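Long-range contacts in Exo-1,3/1,4-beta-glucanase (Pseudoalteromonas sp., PDB 3RRX), which probably hydrolyses beta-1,3- and beta-1,4-linked glucans in an exo fashion, as a glycoside hydrolase of family 3: residues Ala24-Leu29 with Phe354-Ile359; Ala102-Trp107 with Gly362-Ser367; Glu36-Gln41 with Arg346-Val351. The protein carries 1 engineered substitution. One frame throughout, in Å; residues are numbered along the deposited sequence.

Interaction 1: Ala24-Leu29 with Phe354-Ile359; sequences AQIEKL and FLRAKI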
# COMPACT_ATOMS: atom_id res chain seq x y z
N ALA A 24 -13.14 26.38 -17.23
CA ALA A 24 -13.07 27.81 -17.52
C ALA A 24 -11.90 28.44 -16.77
O ALA A 24 -11.13 29.20 -17.35
CB ALA A 24 -14.38 28.52 -17.16
N GLN A 25 -11.76 28.11 -15.49
CA GLN A 25 -10.67 28.65 -14.68
C GLN A 25 -9.29 28.22 -15.18
O GLN A 25 -8.36 29.03 -15.21
CB GLN A 25 -10.81 28.22 -13.22
CG GLN A 25 -12.10 28.63 -12.53
CD GLN A 25 -12.20 28.03 -11.14
OE1 GLN A 25 -13.18 27.36 -10.81
NE2 GLN A 25 -11.18 28.27 -10.33
N ILE A 26 -9.15 26.95 -15.53
CA ILE A 26 -7.90 26.46 -16.08
C ILE A 26 -7.49 27.26 -17.31
O ILE A 26 -6.34 27.68 -17.45
CB ILE A 26 -7.99 24.97 -16.48
CG1 ILE A 26 -8.22 24.07 -15.26
CG2 ILE A 26 -6.72 24.54 -17.18
CD1 ILE A 26 -8.63 22.64 -15.63
N GLU A 27 -8.42 27.47 -18.24
CA GLU A 27 -8.07 28.16 -19.47
C GLU A 27 -7.65 29.62 -19.23
O GLU A 27 -6.72 30.11 -19.85
CB GLU A 27 -9.20 28.07 -20.51
CG GLU A 27 -9.42 26.64 -21.03
CD GLU A 27 -8.13 25.97 -21.48
OE1 GLU A 27 -7.42 26.54 -22.34
OE2 GLU A 27 -7.82 24.87 -20.97
N LYS A 28 -8.33 30.29 -18.30
CA LYS A 28 -7.97 31.66 -17.95
C LYS A 28 -6.57 31.73 -17.33
O LYS A 28 -5.79 32.62 -17.64
CB LYS A 28 -9.01 32.25 -16.99
CG LYS A 28 -8.78 33.71 -16.62
CD LYS A 28 -9.85 34.21 -15.67
CE LYS A 28 -9.62 35.67 -15.30
NZ LYS A 28 -10.68 36.17 -14.37
N LEU A 29 -6.26 30.76 -16.46
CA LEU A 29 -4.93 30.68 -15.85
C LEU A 29 -3.85 30.40 -16.88
O LEU A 29 -2.83 31.09 -16.91
CB LEU A 29 -4.88 29.60 -14.77
CG LEU A 29 -5.37 29.92 -13.36
CD1 LEU A 29 -5.27 28.68 -12.48
CD2 LEU A 29 -4.57 31.07 -12.76
N PHE A 354 -3.33 18.59 -14.25
CA PHE A 354 -2.99 18.75 -12.83
C PHE A 354 -3.88 19.81 -12.16
O PHE A 354 -4.41 19.59 -11.07
CB PHE A 354 -1.50 19.12 -12.70
CG PHE A 354 -1.03 19.27 -11.28
CD1 PHE A 354 -1.26 18.27 -10.34
CD2 PHE A 354 -0.31 20.39 -10.89
CE1 PHE A 354 -0.81 18.41 -9.03
CE2 PHE A 354 0.14 20.53 -9.58
CZ PHE A 354 -0.11 19.54 -8.66
N LEU A 355 -4.04 20.96 -12.82
CA LEU A 355 -4.92 21.99 -12.28
C LEU A 355 -6.36 21.48 -12.20
O LEU A 355 -7.10 21.84 -11.29
CB LEU A 355 -4.87 23.26 -13.13
CG LEU A 355 -3.60 24.11 -12.97
CD1 LEU A 355 -3.70 25.36 -13.83
CD2 LEU A 355 -3.40 24.47 -11.50
N ARG A 356 -6.75 20.66 -13.16
CA ARG A 356 -8.08 20.05 -13.14
C ARG A 356 -8.32 19.36 -11.79
O ARG A 356 -9.41 19.44 -11.22
CB ARG A 356 -8.24 19.07 -14.30
CG ARG A 356 -9.58 18.36 -14.41
CD ARG A 356 -9.67 17.58 -15.74
NE ARG A 356 -9.60 18.49 -16.88
CZ ARG A 356 -8.87 18.29 -17.98
NH1 ARG A 356 -8.15 17.18 -18.12
NH2 ARG A 356 -8.88 19.21 -18.94
N ALA A 357 -7.30 18.69 -11.26
CA ALA A 357 -7.44 18.02 -9.97
C ALA A 357 -7.46 19.02 -8.81
O ALA A 357 -8.36 18.98 -7.96
CB ALA A 357 -6.33 16.99 -9.76
N LYS A 358 -6.47 19.91 -8.76
CA LYS A 358 -6.35 20.83 -7.63
C LYS A 358 -7.54 21.78 -7.54
O LYS A 358 -8.05 22.05 -6.46
CB LYS A 358 -5.05 21.65 -7.72
CG LYS A 358 -3.77 20.84 -7.56
CD LYS A 358 -2.60 21.73 -7.14
CE LYS A 358 -2.22 22.73 -8.23
NZ LYS A 358 -1.00 23.50 -7.83
N ILE A 359 -7.97 22.30 -8.69
CA ILE A 359 -9.06 23.26 -8.71
C ILE A 359 -10.39 22.59 -8.35
O ILE A 359 -11.16 23.12 -7.55
CB ILE A 359 -9.16 23.99 -10.08
CG1 ILE A 359 -7.88 24.79 -10.34
CG2 ILE A 359 -10.38 24.92 -10.14
CD1 ILE A 359 -7.90 25.59 -11.65
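The guanidinium of Arg356 is gripped by a salt bridge from NE to the carboxylate of Glu23 and by a hydrogen bond from NH1 to the carbonyl O of Asp288, while the root of the same side chain supports Ile26. Ile26 CD1 lies 3.6 Å from Arg356 CA and also brushes its CB, so Arg356 gives Ile26 an apolar base and holds its charge further out. Ile26 gets there because CG1 is anti to the carbonyl carbon (chi1 -65°) and the chain runs on extended, carrying CD1 across to the other helix. On the way it slides past Leu355 in the opposite direction, CG1 to Leu355 CB 4.1 Å. Ile359 shows how a branched side chain can serve several partners: its CD1 meets Ile26 CG1 at 3.9 Å and reaches tip to tip with Leu29 CD1, whereas its CG2 touches the amide of Gln25, 3.4 Å from NE2. Leu29 CD1 also meets Leu355 CD1 at 3.9 Å. The local axes of 24-29 and 354-359 approach to 9.9 Å, their directions differing by 126°. Helix 20-32 thus crosses helix 344-361, which is flanked by helix 35-42 through Gln41 against Leu355 and Phe354, and meets strand 290-292 through the edge-to-face pair of Phe354 with Phe290.

Interaction 2: Ala102-Trp107 with Gly362-Ser367; sequences AIPTVW and GVFTKS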
# COMPACT_ATOMS: atom_id res chain seq x y z
N ALA A 102 -0.31 33.49 -8.20
CA ALA A 102 -0.76 32.93 -6.93
C ALA A 102 -1.59 31.66 -7.15
O ALA A 102 -2.82 31.69 -7.11
CB ALA A 102 -1.54 33.96 -6.12
N ILE A 103 -0.89 30.56 -7.40
CA ILE A 103 -1.52 29.26 -7.54
C ILE A 103 -1.20 28.42 -6.31
O ILE A 103 -0.04 28.16 -6.02
CB ILE A 103 -1.02 28.52 -8.79
CG1 ILE A 103 -1.39 29.31 -10.05
CG2 ILE A 103 -1.62 27.11 -8.86
CD1 ILE A 103 -0.89 28.68 -11.34
N PRO A 104 -2.23 28.02 -5.56
CA PRO A 104 -2.00 27.24 -4.35
C PRO A 104 -1.30 25.91 -4.67
O PRO A 104 -1.67 25.26 -5.65
CB PRO A 104 -3.41 26.96 -3.83
CG PRO A 104 -4.28 28.02 -4.46
CD PRO A 104 -3.67 28.25 -5.81
N THR A 105 -0.31 25.54 -3.87
CA THR A 105 0.35 24.25 -3.99
C THR A 105 -0.45 23.21 -3.20
O THR A 105 -1.42 23.56 -2.52
CB THR A 105 1.81 24.33 -3.46
OG1 THR A 105 2.53 23.13 -3.77
CG2 THR A 105 1.84 24.56 -1.94
N VAL A 106 -0.08 21.94 -3.32
CA VAL A 106 -0.66 20.89 -2.49
C VAL A 106 0.42 19.95 -2.00
O VAL A 106 1.46 19.77 -2.65
CB VAL A 106 -1.71 20.02 -3.24
CG1 VAL A 106 -2.97 20.81 -3.55
CG2 VAL A 106 -1.10 19.40 -4.50
N TRP A 107 0.16 19.34 -0.85
CA TRP A 107 1.06 18.41 -0.21
C TRP A 107 0.56 17.01 -0.56
O TRP A 107 -0.63 16.73 -0.47
CB TRP A 107 0.97 18.64 1.30
CG TRP A 107 2.14 18.17 2.09
CD1 TRP A 107 3.21 17.45 1.64
CD2 TRP A 107 2.38 18.41 3.48
NE1 TRP A 107 4.10 17.23 2.67
CE2 TRP A 107 3.61 17.82 3.81
CE3 TRP A 107 1.68 19.08 4.48
CZ2 TRP A 107 4.15 17.86 5.09
CZ3 TRP A 107 2.21 19.13 5.75
CH2 TRP A 107 3.43 18.52 6.05
N GLY A 362 -10.56 21.98 -4.75
CA GLY A 362 -10.95 23.24 -4.12
C GLY A 362 -9.83 24.10 -3.58
O GLY A 362 -10.03 24.83 -2.60
N VAL A 363 -8.65 24.08 -4.20
CA VAL A 363 -7.53 24.84 -3.65
C VAL A 363 -7.78 26.36 -3.64
O VAL A 363 -7.23 27.07 -2.80
CB VAL A 363 -6.18 24.53 -4.35
CG1 VAL A 363 -5.81 23.06 -4.17
CG2 VAL A 363 -6.24 24.91 -5.84
N PHE A 364 -8.59 26.86 -4.58
CA PHE A 364 -8.90 28.29 -4.61
C PHE A 364 -10.05 28.66 -3.67
O PHE A 364 -10.14 29.80 -3.22
CB PHE A 364 -9.24 28.77 -6.04
CG PHE A 364 -8.04 28.93 -6.93
CD1 PHE A 364 -7.11 29.93 -6.70
CD2 PHE A 364 -7.84 28.09 -8.02
CE1 PHE A 364 -6.01 30.09 -7.53
CE2 PHE A 364 -6.74 28.24 -8.84
CZ PHE A 364 -5.82 29.24 -8.59
N THR A 365 -10.93 27.70 -3.39
CA THR A 365 -12.12 27.97 -2.59
C THR A 365 -11.98 27.67 -1.09
O THR A 365 -12.68 28.27 -0.28
CB THR A 365 -13.34 27.22 -3.13
OG1 THR A 365 -13.06 25.81 -3.14
CG2 THR A 365 -13.67 27.68 -4.54
N LYS A 366 -11.11 26.74 -0.72
CA LYS A 366 -10.88 26.46 0.70
C LYS A 366 -9.91 27.45 1.32
O LYS A 366 -9.14 28.11 0.62
CB LYS A 366 -10.36 25.04 0.92
CG LYS A 366 -11.32 23.95 0.51
CD LYS A 366 -10.91 22.61 1.11
CE LYS A 366 -11.85 21.51 0.67
NZ LYS A 366 -11.70 20.28 1.50
N SER A 367 -9.93 27.53 2.65
CA SER A 367 -9.02 28.40 3.38
C SER A 367 -7.63 27.79 3.43
O SER A 367 -7.40 26.72 2.88
CB SER A 367 -9.53 28.58 4.81
OG SER A 367 -9.69 27.31 5.42
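The ring of Phe364 carries Pro104 over one face and has the carbonyl O of Ala102 at its edge, near the ring plane. Pro104 CD sits 3.4 Å from Phe364 CE1, toward the rim rather than above the centre, and the two side chains cross at about a right angle. Ala102 O approaches the same carbon, CE1 of Phe364, at 3.6 Å, so that corner of the ring is held from above and from the side by residues only two apart in sequence. The rest of the proline ring turns to Val363: Pro104 CB lies 3.7 Å from Val363 CB, and Pro104 CG is 3.5 Å from Val363 O. With CG1 anti to its carbonyl carbon (chi1 -62°), Val363 sends that methyl to Val106 CG1, 3.7 Å away, and keeps CG2 for the proline. A single valine therefore bridges Val106 and Pro104. A sodium ion bound by Ala93, Asp99 and Ile101 lies about 5 Å from the side chain of Ala102. What presents Val363 and Phe364 in this way is the end of helix 344-361. Gly362 has a phi of 120°, and a side chain there would collide with the carbonyl O of the residue before it. It is the C-prime residue of a Schellman motif, in which Val363 N bonds back to Lys358 O and Gly362 N to Ile359 O, while the Val363 side chain packs on Lys358, the apolar contact classically found with this helix stop.

Interaction 3: Glu36-Gln41 with Arg346-Val351; sequences EQKVAQ and RINDAV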
# COMPACT_ATOMS: atom_id res chain seq x y z
N GLU A 36 7.76 29.59 -17.46
CA GLU A 36 8.36 29.34 -16.15
C GLU A 36 7.31 28.92 -15.12
O GLU A 36 7.51 27.99 -14.34
CB GLU A 36 9.10 30.59 -15.66
CG GLU A 36 10.49 30.79 -16.26
CD GLU A 36 10.51 31.53 -17.60
OE1 GLU A 36 9.43 31.78 -18.21
OE2 GLU A 36 11.63 31.87 -18.05
N GLN A 37 6.19 29.63 -15.11
CA GLN A 37 5.11 29.31 -14.19
C GLN A 37 4.49 27.94 -14.50
O GLN A 37 4.13 27.20 -13.60
CB GLN A 37 4.07 30.42 -14.17
CG GLN A 37 4.59 31.70 -13.50
CD GLN A 37 3.86 32.96 -13.94
OE1 GLN A 37 3.03 32.91 -14.85
NE2 GLN A 37 4.17 34.09 -13.30
N LYS A 38 4.36 27.61 -15.79
CA LYS A 38 3.80 26.32 -16.17
C LYS A 38 4.70 25.18 -15.72
O LYS A 38 4.24 24.19 -15.14
CB LYS A 38 3.56 26.26 -17.68
CG LYS A 38 2.51 27.23 -18.16
CD LYS A 38 2.41 27.24 -19.69
CE LYS A 38 1.47 28.34 -20.17
NZ LYS A 38 1.27 28.32 -21.66
N VAL A 39 6.00 25.31 -15.97
CA VAL A 39 6.93 24.27 -15.57
C VAL A 39 6.94 24.08 -14.04
O VAL A 39 7.03 22.96 -13.55
CB VAL A 39 8.35 24.53 -16.12
CG1 VAL A 39 9.33 23.51 -15.57
CG2 VAL A 39 8.34 24.48 -17.68
N ALA A 40 6.83 25.18 -13.30
CA ALA A 40 6.83 25.09 -11.84
C ALA A 40 5.70 24.18 -11.33
O ALA A 40 5.88 23.44 -10.36
CB ALA A 40 6.73 26.47 -11.21
N GLN A 41 4.54 24.25 -11.98
CA GLN A 41 3.41 23.40 -11.63
C GLN A 41 3.73 21.91 -11.77
O GLN A 41 3.14 21.09 -11.09
CB GLN A 41 2.19 23.73 -12.49
CG GLN A 41 1.49 25.04 -12.09
CD GLN A 41 1.07 25.03 -10.63
OE1 GLN A 41 0.25 24.21 -10.21
NE2 GLN A 41 1.64 25.94 -9.84
N ARG A 346 2.50 20.44 -24.91
CA ARG A 346 2.69 19.34 -23.95
C ARG A 346 2.67 19.86 -22.52
O ARG A 346 1.99 19.30 -21.66
CB ARG A 346 3.99 18.57 -24.24
CG ARG A 346 4.33 17.46 -23.22
CD ARG A 346 3.52 16.15 -23.40
NE ARG A 346 2.21 16.18 -22.74
CZ ARG A 346 2.00 15.91 -21.45
NH1 ARG A 346 3.00 15.58 -20.65
NH2 ARG A 346 0.77 15.97 -20.96
N ILE A 347 3.41 20.94 -22.24
CA ILE A 347 3.35 21.49 -20.89
C ILE A 347 1.96 22.04 -20.58
O ILE A 347 1.49 21.95 -19.46
CB ILE A 347 4.48 22.52 -20.58
CG1 ILE A 347 4.31 23.81 -21.37
CG2 ILE A 347 5.88 21.90 -20.80
CD1 ILE A 347 5.33 24.87 -21.02
N ASN A 348 1.28 22.61 -21.58
CA ASN A 348 -0.09 23.07 -21.40
C ASN A 348 -1.00 21.91 -20.96
O ASN A 348 -1.80 22.05 -20.03
CB ASN A 348 -0.65 23.71 -22.68
CG ASN A 348 -0.11 25.12 -22.91
OD1 ASN A 348 0.44 25.75 -22.01
ND2 ASN A 348 -0.27 25.62 -24.13
N ASP A 349 -0.88 20.77 -21.64
CA ASP A 349 -1.72 19.62 -21.32
C ASP A 349 -1.42 19.08 -19.93
O ASP A 349 -2.33 18.68 -19.20
CB ASP A 349 -1.54 18.50 -22.33
CG ASP A 349 -2.54 17.38 -22.12
OD1 ASP A 349 -3.76 17.68 -22.05
OD2 ASP A 349 -2.12 16.20 -22.00
N ALA A 350 -0.14 19.05 -19.56
CA ALA A 350 0.27 18.59 -18.24
C ALA A 350 -0.35 19.47 -17.17
O ALA A 350 -0.93 18.99 -16.17
CB ALA A 350 1.80 18.60 -18.12
N VAL A 351 -0.23 20.78 -17.36
CA VAL A 351 -0.76 21.72 -16.39
C VAL A 351 -2.29 21.68 -16.32
O VAL A 351 -2.86 21.72 -15.22
CB VAL A 351 -0.22 23.15 -16.61
CG1 VAL A 351 -0.86 24.13 -15.64
CG2 VAL A 351 1.30 23.17 -16.44
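Segments 36-41 and 346-351, on helices 35-42 and 344-361, cross at 50° with their local axes 9.3 Å apart, and the backbones come nearest at Lys38 and Val351, whose CA atoms are 6.5 Å apart. Lys38 is laid out in a fully extended chain beyond CG, which carries NZ to Asn348 OD1, 2.7 Å away. The ammonium lies in the carbonyl plane of that amide, on a lone pair, with a C=O...N angle of 136°. Below the charge the methylenes do apolar work: Lys38 CD meets Ile347 CD1 at 4.0 Å, the two chains crossing at about a right angle. Both helices belong to the family 3 N-terminal domain, an (alpha/beta)8-type barrel, and Ile347 also packs on Val337 of helix 326-338. Cut back to an alanine, the Lys38 position would probably leave Asn348 OD1 without its partner across the contact and open a gap beside Ile347 CD1. Nearer the helix backbone, Val351 CG2 presses on the carbonyl O of Lys38 (3.4 Å) and also touches CB of Gln41, whose own OE1 is taken by Lys358.

Interactions 1 and 3 share helix 344-361, interaction 3 using its early turns and interaction 1 its later ones, and interaction 2 uses the loop that follows it. All three are largely buried, yet each includes partly exposed residues. Interactions 1 and 2 rest mainly on apolar side chains, whereas interaction 3 adds a charged hydrogen bond. Lys358 ties them together: its NZ lies 2.8 Å from Gln41 OE1 of interaction 3 and 2.9 Å from Pro104 O of interaction 2, both probable hydrogen bonds. The consecutive helices 20-32 and 35-42 pack on this one helix, while interaction 2 joins its end to the barrel sheet.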